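Local coordinates for protein sulfhydryl oxidase 1 (Homo sapiens, PDB 3LLK) that catalyses FAD-dependent oxidation of thiols to disulfides, with oxygen as the electron acceptor, at residues 19-24 with 103-108; 114-119 with 208-213. All blocks are in the same frame, centred on the assembly; numbering follows the deposited sequence.

How the contacts relate
Contacts 1 and 2 follow one another along the chain, and their centres lie about 14 Å apart. The 103-108 loop of contact 1 runs on toward the 114-119 segment of contact 2, and the two meet directly. Cys108 O is 2.9 Å from Gly117 N, a probable hydrogen bond. Gly107 O is 3.0 Å from Arg116 NH2, a weak one. Trp105 CZ2 also packs 3.4 Å from Phe118 N. The FAD lies beside contact 2, which supplies Arg116, Pro119 and Phe213 to its pocket. Contact 1 stands further back, with the Trp105 side chain about 9 Å from the cofactor. Its second-shell link is Gly107, whose carbonyl meets the arginine that holds the phosphate.

Contact 1 (19-24 with 103-108)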
loop_
_atom_site.group_PDB
_atom_site.type_symbol
_atom_site.label_atom_id
_atom_site.label_comp_id
_atom_site.label_asym_id
_atom_site.label_seq_id
_atom_site.Cartn_x
_atom_site.Cartn_y
_atom_site.Cartn_z
ATOM N N LEU A 19 0.741 1.442 9.130
ATOM C CA LEU A 19 -0.177 0.552 8.430
ATOM C C LEU A 19 -1.635 0.746 8.856
ATOM O O LEU A 19 -2.523 0.829 8.006
ATOM C CB LEU A 19 0.249 -0.915 8.623
ATOM C CG LEU A 19 1.623 -1.292 8.044
ATOM C CD1 LEU A 19 2.027 -2.693 8.509
ATOM C CD2 LEU A 19 1.571 -1.233 6.519
ATOM N N GLU A 20 -1.886 0.812 10.161
ATOM C CA GLU A 20 -3.251 1.003 10.646
ATOM C C GLU A 20 -3.792 2.394 10.284
ATOM O O GLU A 20 -4.988 2.554 10.039
ATOM C CB GLU A 20 -3.319 0.791 12.163
ATOM C CG GLU A 20 -2.841 -0.593 12.596
ATOM C CD GLU A 20 -3.123 -0.903 14.059
ATOM O OE1 GLU A 20 -3.119 0.031 14.894
ATOM O OE2 GLU A 20 -3.332 -2.089 14.377
ATOM N N SER A 21 -2.916 3.392 10.251
ATOM C CA SER A 21 -3.335 4.741 9.885
ATOM C C SER A 21 -3.733 4.747 8.415
ATOM O O SER A 21 -4.687 5.424 8.028
ATOM C CB SER A 21 -2.210 5.755 10.126
ATOM O OG SER A 21 -2.011 5.985 11.513
ATOM N N ALA A 22 -2.996 3.995 7.597
ATOM C CA ALA A 22 -3.309 3.897 6.178
ATOM C C ALA A 22 -4.731 3.339 6.045
ATOM O O ALA A 22 -5.566 3.905 5.336
ATOM C CB ALA A 22 -2.296 2.977 5.467
ATOM N N LEU A 23 -5.011 2.233 6.730
ATOM C CA LEU A 23 -6.354 1.646 6.693
ATOM C C LEU A 23 -7.412 2.671 7.118
ATOM O O LEU A 23 -8.457 2.815 6.482
ATOM C CB LEU A 23 -6.448 0.436 7.632
ATOM C CG LEU A 23 -5.653 -0.835 7.292
ATOM C CD1 LEU A 23 -6.014 -1.925 8.297
ATOM C CD2 LEU A 23 -5.977 -1.294 5.879
ATOM N N HIS A 24 -7.140 3.376 8.206
ATOM C CA HIS A 24 -8.078 4.377 8.710
ATOM C C HIS A 24 -8.375 5.451 7.654
ATOM O O HIS A 24 -9.529 5.786 7.384
ATOM C CB HIS A 24 -7.499 5.052 9.950
ATOM C CG HIS A 24 -8.368 6.140 10.503
ATOM N ND1 HIS A 24 -9.599 5.893 11.069
ATOM C CD2 HIS A 24 -8.197 7.482 10.542
ATOM C CE1 HIS A 24 -10.151 7.037 11.435
ATOM N NE2 HIS A 24 -9.321 8.016 11.125
ATOM N N VAL A 103 -4.884 10.046 12.434
ATOM C CA VAL A 103 -3.724 9.364 11.885
ATOM C C VAL A 103 -2.480 9.588 12.743
ATOM O O VAL A 103 -2.348 10.605 13.414
ATOM C CB VAL A 103 -3.428 9.838 10.451
ATOM C CG1 VAL A 103 -4.610 9.524 9.551
ATOM C CG2 VAL A 103 -3.131 11.324 10.450
ATOM N N ASN A 104 -1.575 8.614 12.720
ATOM C CA ASN A 104 -0.338 8.693 13.477
ATOM C C ASN A 104 0.761 8.069 12.634
ATOM O O ASN A 104 0.871 6.853 12.546
ATOM C CB ASN A 104 -0.480 7.955 14.814
ATOM C CG ASN A 104 0.811 7.939 15.608
ATOM O OD1 ASN A 104 1.537 8.933 15.640
ATOM N ND2 ASN A 104 1.102 6.813 16.261
ATOM N N TRP A 105 1.556 8.920 11.995
ATOM C CA TRP A 105 2.648 8.466 11.147
ATOM C C TRP A 105 3.911 8.340 11.982
ATOM O O TRP A 105 4.169 9.171 12.851
ATOM C CB TRP A 105 2.901 9.478 10.025
ATOM C CG TRP A 105 1.664 9.853 9.261
ATOM C CD1 TRP A 105 1.162 11.115 9.070
ATOM C CD2 TRP A 105 0.765 8.961 8.604
ATOM N NE1 TRP A 105 0.003 11.059 8.337
ATOM C CE2 TRP A 105 -0.268 9.749 8.039
ATOM C CE3 TRP A 105 0.727 7.570 8.436
ATOM C CZ2 TRP A 105 -1.328 9.191 7.317
ATOM C CZ3 TRP A 105 -0.331 7.013 7.715
ATOM C CH2 TRP A 105 -1.345 7.829 7.166
ATOM N N ILE A 106 4.684 7.291 11.741
ATOM C CA ILE A 106 5.937 7.139 12.454
ATOM C C ILE A 106 7.027 7.025 11.404
ATOM O O ILE A 106 7.880 7.904 11.290
ATOM C CB ILE A 106 5.940 5.904 13.385
ATOM C CG1 ILE A 106 4.853 6.055 14.453
ATOM C CG2 ILE A 106 7.298 5.779 14.067
ATOM C CD1 ILE A 106 4.858 4.950 15.510
ATOM N N GLY A 107 6.991 5.956 10.616
ATOM C CA GLY A 107 7.988 5.786 9.578
ATOM C C GLY A 107 7.624 6.608 8.352
ATOM O O GLY A 107 8.411 6.730 7.414
ATOM N N CYS A 108 6.423 7.177 8.367
ATOM C CA CYS A 108 5.940 7.990 7.255
ATOM C C CYS A 108 5.708 9.452 7.650
ATOM O O CYS A 108 5.022 10.206 6.955
ATOM C CB CYS A 108 4.651 7.380 6.712
ATOM S SG CYS A 108 4.912 5.983 5.571
#
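Ser21 and Asn104 make the polar centre of this contact, with Trp105 packed beside them. Ser21 projects from helix 16-30 into the 103-108 loop. Its OG accepts the backbone N-H of Asn104 at 2.9 Å from Asn104 N to Ser21 OG, and the bond is nearly straight at 165°. The same hydroxyl bonds to Ala17 O, one turn earlier in the helix. Ser21 OG sits anti to its own carbonyl carbon (chi1 -72°), where it can serve both partners. The buried hydroxyl is therefore gripped by the helix and by the loop.

The tight part lies next to this bond. The six-membered end of the Trp105 indole comes up to the serine methylene, with Trp105 CZ3 only 3.3 Å from Ser21 CB and Trp105 CH2 3.7 Å from it. The approach is oblique to the ring. Trp105 CZ3 also reaches Ala22 N at 4.0 Å. The indole also touches Phe118 and Ser121 of helix 118-134.

The other side is looser. Val103 CG1 meets the edge of the His24 imidazole, 4.2 Å from His24 CD2. His24 ND1 has its polar partner elsewhere, in Glu95. Asn104 is on the surface and lends mainly its backbone, since its CB comes no nearer than 4.1 Å to Ser21 OG.

Further along, Asp18 of the same helix accepts the backbone N-H groups of Ile106 and Gly107. Cys108 then forms a disulfide with Cys120 of helix 118-134. The loop thus lies against helix 16-30 and is tied to helix 118-134 by that disulfide and the Trp105 packing. This is consistent with the interface of a pseudo-dimer of degenerate and functional sulfhydryl oxidase domains.

Contact 2 (114-119 with 208-213); sequences HFRGFP and SEDPQF. With FAD (flavin-adenine dinucleotide), chain D.
Phe115 and Asp210 bring the two backbones closest, with their CA atoms 5.7 Å apart. Segment 114-119 is an irregular turn leading into helix 118-134; Arg116 and Gly117 have positive phi, and Gly117 is the N-cap residue. Segment 208-213 ends in a type I turn from Asp210 to Phe213. Asp210 OD2 accepts Gln212 N at 3.1 Å, an Asx turn, and also bonds to Ser111 OG.

The Phe115 ring lies over Asp210 in a CH-pi contact, with Asp210 CA 3.7 Å from the ring centroid. Pro211 CD adds a contact 3.5 Å from Phe115 CE1.

Arg116 reaches the FAD diphosphate, in the pocket characteristic of Erv/ALR sulfhydryl oxidases. Its chain bends at chi3 (76°), and NE donates to O2P of the flavin-side phosphate at 147°. The modelled 2.5 Å from Arg116 NE to FAD O2P is unusually short, and its exact value doubtful.

Phe213 stacks flat on the Arg116 guanidinium, the planes 17° apart, a cation-pi pair with Arg116 CZ 3.8 Å from the ring centroid. The phosphate oxygen lies at the guanidinium edge, near its plane. Arg116 NH1 donates to Gln109 O and NH2 weakly to Gly107 O, which should limit its rotation.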
loop_
_atom_site.group_PDB
_atom_site.type_symbol
_atom_site.label_atom_id
_atom_site.label_comp_id
_atom_site.label_asym_id
_atom_site.label_seq_id
_atom_site.Cartn_x
_atom_site.Cartn_y
_atom_site.Cartn_z
ATOM N N HIS A 114 2.554 18.731 5.024
ATOM C CA HIS A 114 2.256 18.444 3.628
ATOM C C HIS A 114 3.199 17.420 2.978
ATOM O O HIS A 114 2.952 16.971 1.862
ATOM C CB HIS A 114 2.248 19.741 2.805
ATOM C CG HIS A 114 3.506 20.543 2.918
ATOM N ND1 HIS A 114 3.756 21.393 3.972
ATOM C CD2 HIS A 114 4.597 20.608 2.117
ATOM C CE1 HIS A 114 4.945 21.949 3.816
ATOM N NE2 HIS A 114 5.476 21.490 2.698
ATOM N N PHE A 115 4.274 17.055 3.670
ATOM C CA PHE A 115 5.223 16.077 3.135
ATOM C C PHE A 115 4.871 14.668 3.603
ATOM O O PHE A 115 4.339 14.477 4.702
ATOM C CB PHE A 115 6.657 16.373 3.597
ATOM C CG PHE A 115 7.292 17.567 2.937
ATOM C CD1 PHE A 115 8.081 18.443 3.682
ATOM C CD2 PHE A 115 7.128 17.808 1.575
ATOM C CE1 PHE A 115 8.697 19.544 3.081
ATOM C CE2 PHE A 115 7.740 18.903 0.967
ATOM C CZ PHE A 115 8.524 19.772 1.721
ATOM N N ARG A 116 5.168 13.691 2.752
ATOM C CA ARG A 116 4.948 12.293 3.073
ATOM C C ARG A 116 3.544 12.003 3.593
ATOM O O ARG A 116 2.549 12.373 2.974
ATOM C CB ARG A 116 6.008 11.871 4.097
ATOM C CG ARG A 116 7.418 12.349 3.714
ATOM C CD ARG A 116 8.495 11.822 4.647
ATOM N NE ARG A 116 8.801 10.418 4.374
ATOM C CZ ARG A 116 9.065 9.507 5.305
ATOM N NH1 ARG A 116 9.061 9.851 6.589
ATOM N NH2 ARG A 116 9.328 8.251 4.954
ATOM N N GLY A 117 3.458 11.314 4.722
ATOM C CA GLY A 117 2.151 11.005 5.269
ATOM C C GLY A 117 1.441 9.838 4.601
ATOM O O GLY A 117 2.047 8.812 4.309
ATOM N N PHE A 118 0.149 10.003 4.345
ATOM C CA PHE A 118 -0.644 8.941 3.752
ATOM C C PHE A 118 -0.031 8.288 2.512
ATOM O O PHE A 118 0.020 7.071 2.434
ATOM C CB PHE A 118 -2.058 9.440 3.415
ATOM C CG PHE A 118 -2.919 8.401 2.755
ATOM C CD1 PHE A 118 -3.269 7.231 3.436
ATOM C CD2 PHE A 118 -3.352 8.569 1.444
ATOM C CE1 PHE A 118 -4.036 6.245 2.819
ATOM C CE2 PHE A 118 -4.118 7.589 0.813
ATOM C CZ PHE A 118 -4.462 6.424 1.502
ATOM N N PRO A 119 0.419 9.092 1.522
ATOM C CA PRO A 119 1.020 8.542 0.298
ATOM C C PRO A 119 2.141 7.562 0.632
ATOM O O PRO A 119 2.274 6.511 0.009
ATOM C CB PRO A 119 1.522 9.791 -0.430
ATOM C CG PRO A 119 0.512 10.829 -0.035
ATOM C CD PRO A 119 0.345 10.562 1.451
ATOM N N SER A 208 8.882 19.407 -4.446
ATOM C CA SER A 208 7.939 18.742 -3.540
ATOM C C SER A 208 8.561 17.653 -2.660
ATOM O O SER A 208 7.867 16.996 -1.884
ATOM C CB SER A 208 6.803 18.121 -4.349
ATOM O OG SER A 208 7.298 17.118 -5.223
ATOM N N GLU A 209 9.868 17.471 -2.779
ATOM C CA GLU A 209 10.581 16.458 -2.007
ATOM C C GLU A 209 10.822 16.892 -0.560
ATOM O O GLU A 209 11.283 18.001 -0.307
ATOM C CB GLU A 209 11.920 16.171 -2.686
ATOM C CG GLU A 209 12.774 15.111 -2.024
ATOM C CD GLU A 209 14.117 14.972 -2.719
ATOM O OE1 GLU A 209 14.920 15.932 -2.653
ATOM O OE2 GLU A 209 14.360 13.916 -3.345
ATOM N N ASP A 210 10.497 16.022 0.388
ATOM C CA ASP A 210 10.727 16.324 1.800
ATOM C C ASP A 210 12.252 16.378 1.964
ATOM O O ASP A 210 12.937 15.375 1.778
ATOM C CB ASP A 210 10.128 15.215 2.679
ATOM C CG ASP A 210 10.118 15.573 4.160
ATOM O OD1 ASP A 210 9.222 15.079 4.879
ATOM O OD2 ASP A 210 11.000 16.336 4.606
ATOM N N PRO A 211 12.802 17.555 2.305
ATOM C CA PRO A 211 14.254 17.687 2.474
ATOM C C PRO A 211 14.877 16.663 3.413
ATOM O O PRO A 211 16.022 16.238 3.218
ATOM C CB PRO A 211 14.411 19.112 2.995
ATOM C CG PRO A 211 13.259 19.836 2.351
ATOM C CD PRO A 211 12.129 18.844 2.555
ATOM N N GLN A 212 14.120 16.252 4.422
ATOM C CA GLN A 212 14.627 15.299 5.398
ATOM C C GLN A 212 14.583 13.850 4.926
ATOM O O GLN A 212 15.141 12.968 5.569
ATOM C CB GLN A 212 13.850 15.454 6.709
ATOM C CG GLN A 212 14.730 15.720 7.927
ATOM C CD GLN A 212 15.858 16.702 7.638
ATOM O OE1 GLN A 212 15.629 17.816 7.167
ATOM N NE2 GLN A 212 17.083 16.285 7.920
ATOM N N PHE A 213 13.926 13.608 3.798
ATOM C CA PHE A 213 13.818 12.256 3.252
ATOM C C PHE A 213 13.986 12.281 1.733
ATOM O O PHE A 213 13.029 12.083 0.985
ATOM C CB PHE A 213 12.461 11.667 3.633
ATOM C CG PHE A 213 12.283 11.485 5.112
ATOM C CD1 PHE A 213 12.765 10.340 5.749
ATOM C CD2 PHE A 213 11.685 12.478 5.879
ATOM C CE1 PHE A 213 12.657 10.187 7.128
ATOM C CE2 PHE A 213 11.571 12.335 7.266
ATOM C CZ PHE A 213 12.061 11.183 7.888
HETATM P PA FAD D . 7.543 6.995 -0.400
HETATM O O1A FAD D . 6.135 7.281 -0.012
HETATM O O2A FAD D . 8.017 7.009 -1.810
HETATM O O5B FAD D . 8.017 5.632 0.215
HETATM C C5B FAD D . 7.451 4.990 1.359
HETATM C C4B FAD D . 8.634 4.248 1.924
HETATM O O4B FAD D . 8.617 2.955 1.260
HETATM C C3B FAD D . 10.077 4.759 2.126
HETATM O O3B FAD D . 10.300 5.570 3.279
HETATM C C2B FAD D . 10.805 3.495 2.043
HETATM O O2B FAD D . 10.963 2.812 3.248
HETATM C C1B FAD D . 9.994 2.599 1.094
HETATM N N9A FAD D . 10.312 2.571 -0.299
HETATM C C8A FAD D . 10.907 3.519 -1.173
HETATM N N7A FAD D . 11.085 3.140 -2.395
HETATM C C5A FAD D . 10.594 1.842 -2.367
HETATM C C6A FAD D . 10.551 0.875 -3.390
HETATM N N6A FAD D . 11.036 1.082 -4.622
HETATM N N1A FAD D . 10.036 -0.380 -3.132
HETATM C C2A FAD D . 9.618 -0.770 -1.895
HETATM N N3A FAD D . 9.660 0.186 -0.869
HETATM C C4A FAD D . 10.163 1.490 -1.170
HETATM N N1 FAD D . 3.681 12.100 -5.954
HETATM C C2 FAD D . 3.936 13.114 -6.853
HETATM O O2 FAD D . 4.297 14.203 -6.378
HETATM N N3 FAD D . 3.750 12.679 -8.160
HETATM C C4 FAD D . 3.354 11.396 -8.612
HETATM O O4 FAD D . 3.187 11.180 -9.858
HETATM C C4X FAD D . 3.120 10.453 -7.632
HETATM N N5 FAD D . 2.614 9.158 -7.975
HETATM C C5X FAD D . 2.239 8.176 -7.020
HETATM C C6 FAD D . 1.644 6.987 -7.482
HETATM C C7 FAD D . 1.294 5.997 -6.520
HETATM C C7M FAD D . 0.651 4.735 -7.096
HETATM C C8 FAD D . 1.537 6.194 -5.128
HETATM C C8M FAD D . 1.273 5.259 -3.965
HETATM C C9 FAD D . 2.095 7.400 -4.706
HETATM C C9A FAD D . 2.434 8.468 -5.579
HETATM N N10 FAD D . 3.046 9.806 -5.367
HETATM C C10 FAD D . 3.293 10.817 -6.259
HETATM C "C1'" FAD D . 3.553 10.040 -4.052
HETATM C "C2'" FAD D . 4.975 9.674 -3.754
HETATM O "O2'" FAD D . 5.336 8.441 -4.427
HETATM C "C3'" FAD D . 5.386 9.534 -2.320
HETATM O "O3'" FAD D . 4.530 8.612 -1.658
HETATM C "C4'" FAD D . 5.592 10.771 -1.462
HETATM O "O4'" FAD D . 6.272 11.817 -2.217
HETATM C "C5'" FAD D . 6.200 10.602 -0.137
HETATM O "O5'" FAD D . 7.542 10.157 -0.351
HETATM P P FAD D . 8.448 9.506 0.728
HETATM O O1P FAD D . 9.763 10.082 0.443
HETATM O O2P FAD D . 7.950 9.713 2.113
HETATM O O3P FAD D . 8.504 7.916 0.479
#